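Local structure of P-granule scaffold (Caenorhabditis japonica, 5W4A) at residues R15-P20 / I74-D79; E155-L160 / E184-E189. The protein probably serves as a scaffold of germ granules (P granules) involved in mRNA repression, with a helical N-terminal domain that pairs with a second copy. All blocks are in the same frame, centred on the assembly; numbering follows the deposited sequence.

Contact 1: residues R15-P20 / I74-D79; sequences RTYFFP and ILTSMD
Thr76, on the helix 71-84, lays its methyl group over one face of the Tyr17 ring, in a CH-pi contact where the chain leaves the small antiparallel beta-hairpin (strands 9-11 and 14-16) at the start of this mostly helical domain. CG2 sits 4.2 Å from the ring centroid, offset toward the rim, and also closes to 3.3 Å on Tyr17 O. The hydroxyl of Thr76 turns back along its own helix to Gly72 O. One residue on, the CB of Ser77 is directed away from the 15-20 segment, yet its OG takes part through a water that donates both to it and to Phe18 O, 2.8 Å from the water. At Asp79, CB packs against Phe18 CE2 at 3.9 Å, while its carboxylate lies at the edge of the Tyr17 ring. Tyr17 can reach it because CG stands anti to the backbone N (chi1 173°), which brings the ring and its hydroxyl up to the helix. Arg6, in a salt bridge, and Tyr17 share OD2 while His106 takes OD1, which probably fixes the carboxylate's rotation. Tyr17 OH donates to Asp79 OD2 over 2.6 Å, arriving on the anti side and 34° out of the carboxylate plane.

Contact 2: residues E155-L160 / E184-E189; sequences EKFTEL and EDTADE
Phe157 reaches from the helix 153-160 to Thr186 and Glu189, where the helix 187-201 begins. Its CB points toward that segment, and a chi1 of 176° swings the ring to the far side of CB from the backbone N, which puts it against Thr186 and Glu189. CG already comes within 4.1 Å of Thr186 CG2. Next along the ring, CD2 makes the tightest carbon contact with that methyl, at 3.6 Å. Thr186 CB lies over one face, nearer the rim than the centre, 4.2 Å from the centroid, and makes a CH-pi contact. The ring thus packs on the N-terminal end of the helix 187-201 and the residue just before it, with Val190, Ile193 and Thr176 of the helix 169-179 also touching it. The hydroxyl of Thr186 turns back along its own chain, bonded to Leu181 O and Asp183 N. Farther out, CE2 meets Glu189 OE1 at 3.4 Å, near the ring plane, and the carboxylate is tilted 25° from the ring. That oxygen's stronger partner is Arg128 of the second subunit, a salt bridge that brings the dimer partner to the edge of the contact. Last, CZ rests against Glu189 CB at 4.0 Å, in the plane of the ring.

Both segments of contact 1 precede those of contact 2 in the sequence. Their centres lie 21 Å apart, and the nearest atoms, about 6 Å from each other, do not touch. Contact 1 sits close to the middle of the chain, about 6 Å from its centre, whereas contact 2 is about 16 Å out. The helix 169-179 is a shared neighbour: Phe175 meets Phe18 of contact 1 edge-to-face and also touches Leu160, on the 155-160 segment. Both contacts are made within one chain; no second-subunit residue touches contact 1, whereas Arg128 of the second subunit reaches contact 2, which therefore lies at the dimer interface.

Contact 1: residues R15-P20 / I74-D79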
# COMPACT_ATOMS: atom_id res chain seq x y z
N ARG C 15 -16.72 0.90 7.63
CA ARG C 15 -15.91 -0.27 7.36
C ARG C 15 -14.69 -0.28 8.29
O ARG C 15 -13.98 0.73 8.41
CB ARG C 15 -15.48 -0.22 5.89
CG ARG C 15 -14.53 -1.26 5.44
CD ARG C 15 -14.36 -1.10 3.88
NE ARG C 15 -13.22 -1.82 3.39
CZ ARG C 15 -13.20 -3.06 2.95
NH1 ARG C 15 -14.31 -3.82 2.92
NH2 ARG C 15 -12.07 -3.55 2.52
N THR C 16 -14.49 -1.40 8.98
CA THR C 16 -13.51 -1.46 10.07
C THR C 16 -12.94 -2.86 10.23
O THR C 16 -13.62 -3.86 10.03
CB THR C 16 -14.14 -0.95 11.38
OG1 THR C 16 -13.15 -0.96 12.43
CG2 THR C 16 -15.30 -1.78 11.83
N TYR C 17 -11.63 -2.93 10.56
CA TYR C 17 -11.02 -4.15 11.09
C TYR C 17 -10.81 -4.03 12.60
O TYR C 17 -11.23 -4.91 13.36
CB TYR C 17 -9.67 -4.47 10.39
CG TYR C 17 -9.03 -5.61 11.10
CD1 TYR C 17 -9.57 -6.89 11.01
CD2 TYR C 17 -7.97 -5.40 11.97
CE1 TYR C 17 -9.08 -7.93 11.76
CE2 TYR C 17 -7.46 -6.43 12.71
CZ TYR C 17 -8.01 -7.70 12.60
OH TYR C 17 -7.53 -8.75 13.33
N PHE C 18 -10.20 -2.93 13.04
CA PHE C 18 -9.69 -2.82 14.41
C PHE C 18 -10.75 -2.40 15.42
O PHE C 18 -10.56 -2.61 16.62
CB PHE C 18 -8.54 -1.81 14.46
CG PHE C 18 -7.26 -2.29 13.82
CD1 PHE C 18 -6.94 -1.94 12.52
CD2 PHE C 18 -6.37 -3.10 14.53
CE1 PHE C 18 -5.76 -2.38 11.93
CE2 PHE C 18 -5.19 -3.54 13.95
CZ PHE C 18 -4.89 -3.20 12.65
N PHE C 19 -11.87 -1.80 14.97
CA PHE C 19 -12.84 -1.17 15.88
C PHE C 19 -14.30 -1.54 15.57
O PHE C 19 -15.18 -0.68 15.53
CB PHE C 19 -12.67 0.35 15.82
CG PHE C 19 -11.29 0.83 16.24
CD1 PHE C 19 -10.93 0.79 17.56
CD2 PHE C 19 -10.37 1.27 15.29
CE1 PHE C 19 -9.65 1.22 17.97
CE2 PHE C 19 -9.10 1.70 15.68
CZ PHE C 19 -8.76 1.66 17.03
N PRO C 20 -14.61 -2.82 15.40
CA PRO C 20 -16.02 -3.15 15.08
C PRO C 20 -17.04 -2.76 16.15
O PRO C 20 -18.13 -2.29 15.78
CB PRO C 20 -15.99 -4.67 14.89
CG PRO C 20 -14.77 -5.13 15.60
CD PRO C 20 -13.78 -4.04 15.43
N ILE C 74 -11.86 -11.32 20.61
CA ILE C 74 -10.72 -11.11 21.50
C ILE C 74 -9.44 -10.97 20.67
O ILE C 74 -8.63 -10.06 20.90
CB ILE C 74 -10.62 -12.25 22.53
CG1 ILE C 74 -11.80 -12.18 23.51
CG2 ILE C 74 -9.29 -12.23 23.31
CD1 ILE C 74 -12.04 -13.49 24.30
N LEU C 75 -9.22 -11.87 19.70
CA LEU C 75 -7.98 -11.82 18.93
C LEU C 75 -7.88 -10.54 18.09
O LEU C 75 -6.81 -9.94 17.98
CB LEU C 75 -7.86 -13.06 18.04
CG LEU C 75 -7.54 -14.36 18.78
CD1 LEU C 75 -7.77 -15.54 17.86
CD2 LEU C 75 -6.09 -14.38 19.29
N THR C 76 -9.00 -10.12 17.50
CA THR C 76 -9.03 -8.89 16.73
C THR C 76 -8.72 -7.70 17.62
O THR C 76 -7.87 -6.85 17.29
CB THR C 76 -10.41 -8.78 16.08
OG1 THR C 76 -10.54 -9.83 15.11
CG2 THR C 76 -10.61 -7.41 15.40
N SER C 77 -9.33 -7.65 18.80
CA SER C 77 -9.08 -6.54 19.71
C SER C 77 -7.67 -6.58 20.28
O SER C 77 -7.11 -5.54 20.59
CB SER C 77 -10.13 -6.53 20.80
OG SER C 77 -11.34 -6.01 20.28
N MSE C 78 -7.06 -7.76 20.37
CA MSE C 78 -5.65 -7.85 20.75
C MSE C 78 -4.72 -7.23 19.69
O MSE C 78 -3.69 -6.64 20.03
CB MSE C 78 -5.27 -9.28 21.01
CG MSE C 78 -5.86 -9.75 22.33
SE MSE C 78 -5.63 -11.65 22.64
CE MSE C 78 -3.71 -11.63 22.95
N ASP C 79 -5.05 -7.40 18.40
CA ASP C 79 -4.37 -6.64 17.35
C ASP C 79 -4.45 -5.15 17.65
O ASP C 79 -3.45 -4.44 17.56
CB ASP C 79 -4.98 -6.88 15.96
CG ASP C 79 -4.55 -8.16 15.29
OD1 ASP C 79 -3.66 -8.91 15.76
OD2 ASP C 79 -5.10 -8.43 14.20
O HOH W 1 -11.87 -4.66 18.03

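Contact 2: residues E155-L160 / E184-E189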
# COMPACT_ATOMS: atom_id res chain seq x y z
N GLU C 155 6.42 8.04 11.68
CA GLU C 155 6.52 6.75 11.02
C GLU C 155 5.27 5.92 11.29
O GLU C 155 4.72 5.30 10.38
CB GLU C 155 7.78 6.02 11.51
CG GLU C 155 7.96 4.68 10.85
CD GLU C 155 9.12 3.84 11.38
OE1 GLU C 155 9.73 4.17 12.43
OE2 GLU C 155 9.40 2.80 10.75
N LYS C 156 4.81 5.92 12.54
CA LYS C 156 3.62 5.16 12.88
C LYS C 156 2.42 5.66 12.08
O LYS C 156 1.65 4.86 11.55
CB LYS C 156 3.38 5.24 14.39
CG LYS C 156 2.49 4.17 14.91
CD LYS C 156 2.36 4.19 16.46
CE LYS C 156 1.59 2.94 16.96
NZ LYS C 156 1.36 2.82 18.47
N PHE C 157 2.26 6.98 11.98
CA PHE C 157 1.20 7.56 11.15
C PHE C 157 1.34 7.14 9.68
O PHE C 157 0.36 6.76 9.03
CB PHE C 157 1.20 9.08 11.26
CG PHE C 157 0.20 9.72 10.37
CD1 PHE C 157 -1.16 9.62 10.66
CD2 PHE C 157 0.58 10.37 9.21
CE1 PHE C 157 -2.09 10.18 9.83
CE2 PHE C 157 -0.36 10.95 8.39
CZ PHE C 157 -1.70 10.84 8.70
N THR C 158 2.56 7.17 9.16
CA THR C 158 2.79 6.77 7.77
C THR C 158 2.37 5.33 7.53
O THR C 158 1.72 5.02 6.52
CB THR C 158 4.28 6.96 7.43
OG1 THR C 158 4.62 8.35 7.57
CG2 THR C 158 4.60 6.52 6.03
N GLU C 159 2.71 4.43 8.45
CA GLU C 159 2.37 3.02 8.26
C GLU C 159 0.87 2.77 8.47
O GLU C 159 0.24 2.05 7.69
CB GLU C 159 3.21 2.13 9.18
CG GLU C 159 4.71 2.20 8.88
CD GLU C 159 5.11 1.72 7.47
OE1 GLU C 159 4.31 1.13 6.73
OE2 GLU C 159 6.30 1.94 7.11
N LEU C 160 0.27 3.39 9.50
CA LEU C 160 -1.18 3.26 9.69
C LEU C 160 -1.97 3.83 8.51
O LEU C 160 -3.09 3.39 8.22
CB LEU C 160 -1.58 3.97 10.98
CG LEU C 160 -1.23 3.26 12.27
CD1 LEU C 160 -1.33 4.18 13.47
CD2 LEU C 160 -2.14 2.04 12.45
N GLU C 184 1.52 19.46 13.02
CA GLU C 184 1.70 20.35 11.88
C GLU C 184 2.20 19.61 10.63
O GLU C 184 1.86 20.00 9.50
CB GLU C 184 2.65 21.50 12.25
CG GLU C 184 4.07 21.06 12.56
CD GLU C 184 4.96 22.20 13.05
OE1 GLU C 184 4.45 23.32 13.28
OE2 GLU C 184 6.18 21.96 13.22
N ASP C 185 2.99 18.54 10.80
CA ASP C 185 3.52 17.79 9.66
C ASP C 185 2.48 16.87 9.03
O ASP C 185 2.52 16.64 7.82
CB ASP C 185 4.74 16.97 10.10
CG ASP C 185 5.87 17.86 10.64
OD1 ASP C 185 6.08 18.92 10.03
OD2 ASP C 185 6.47 17.50 11.67
N THR C 186 1.54 16.34 9.81
CA THR C 186 0.61 15.34 9.30
C THR C 186 -0.77 15.91 9.02
O THR C 186 -1.62 15.19 8.49
CB THR C 186 0.47 14.18 10.29
OG1 THR C 186 -0.09 14.70 11.50
CG2 THR C 186 1.82 13.49 10.58
N ALA C 187 -1.02 17.17 9.37
CA ALA C 187 -2.39 17.70 9.37
C ALA C 187 -3.08 17.60 8.01
O ALA C 187 -4.27 17.24 7.93
CB ALA C 187 -2.37 19.15 9.85
N ASP C 188 -2.38 17.93 6.93
CA ASP C 188 -3.03 17.89 5.62
C ASP C 188 -3.43 16.45 5.25
O ASP C 188 -4.48 16.23 4.65
CB ASP C 188 -2.12 18.51 4.56
CG ASP C 188 -2.02 20.03 4.70
OD1 ASP C 188 -2.70 20.60 5.59
OD2 ASP C 188 -1.26 20.63 3.93
N GLU C 189 -2.60 15.48 5.60
CA GLU C 189 -2.93 14.09 5.32
C GLU C 189 -4.07 13.60 6.20
O GLU C 189 -4.94 12.85 5.74
CB GLU C 189 -1.70 13.21 5.49
CG GLU C 189 -0.64 13.49 4.42
CD GLU C 189 0.76 13.05 4.79
OE1 GLU C 189 0.94 12.04 5.50
OE2 GLU C 189 1.73 13.76 4.37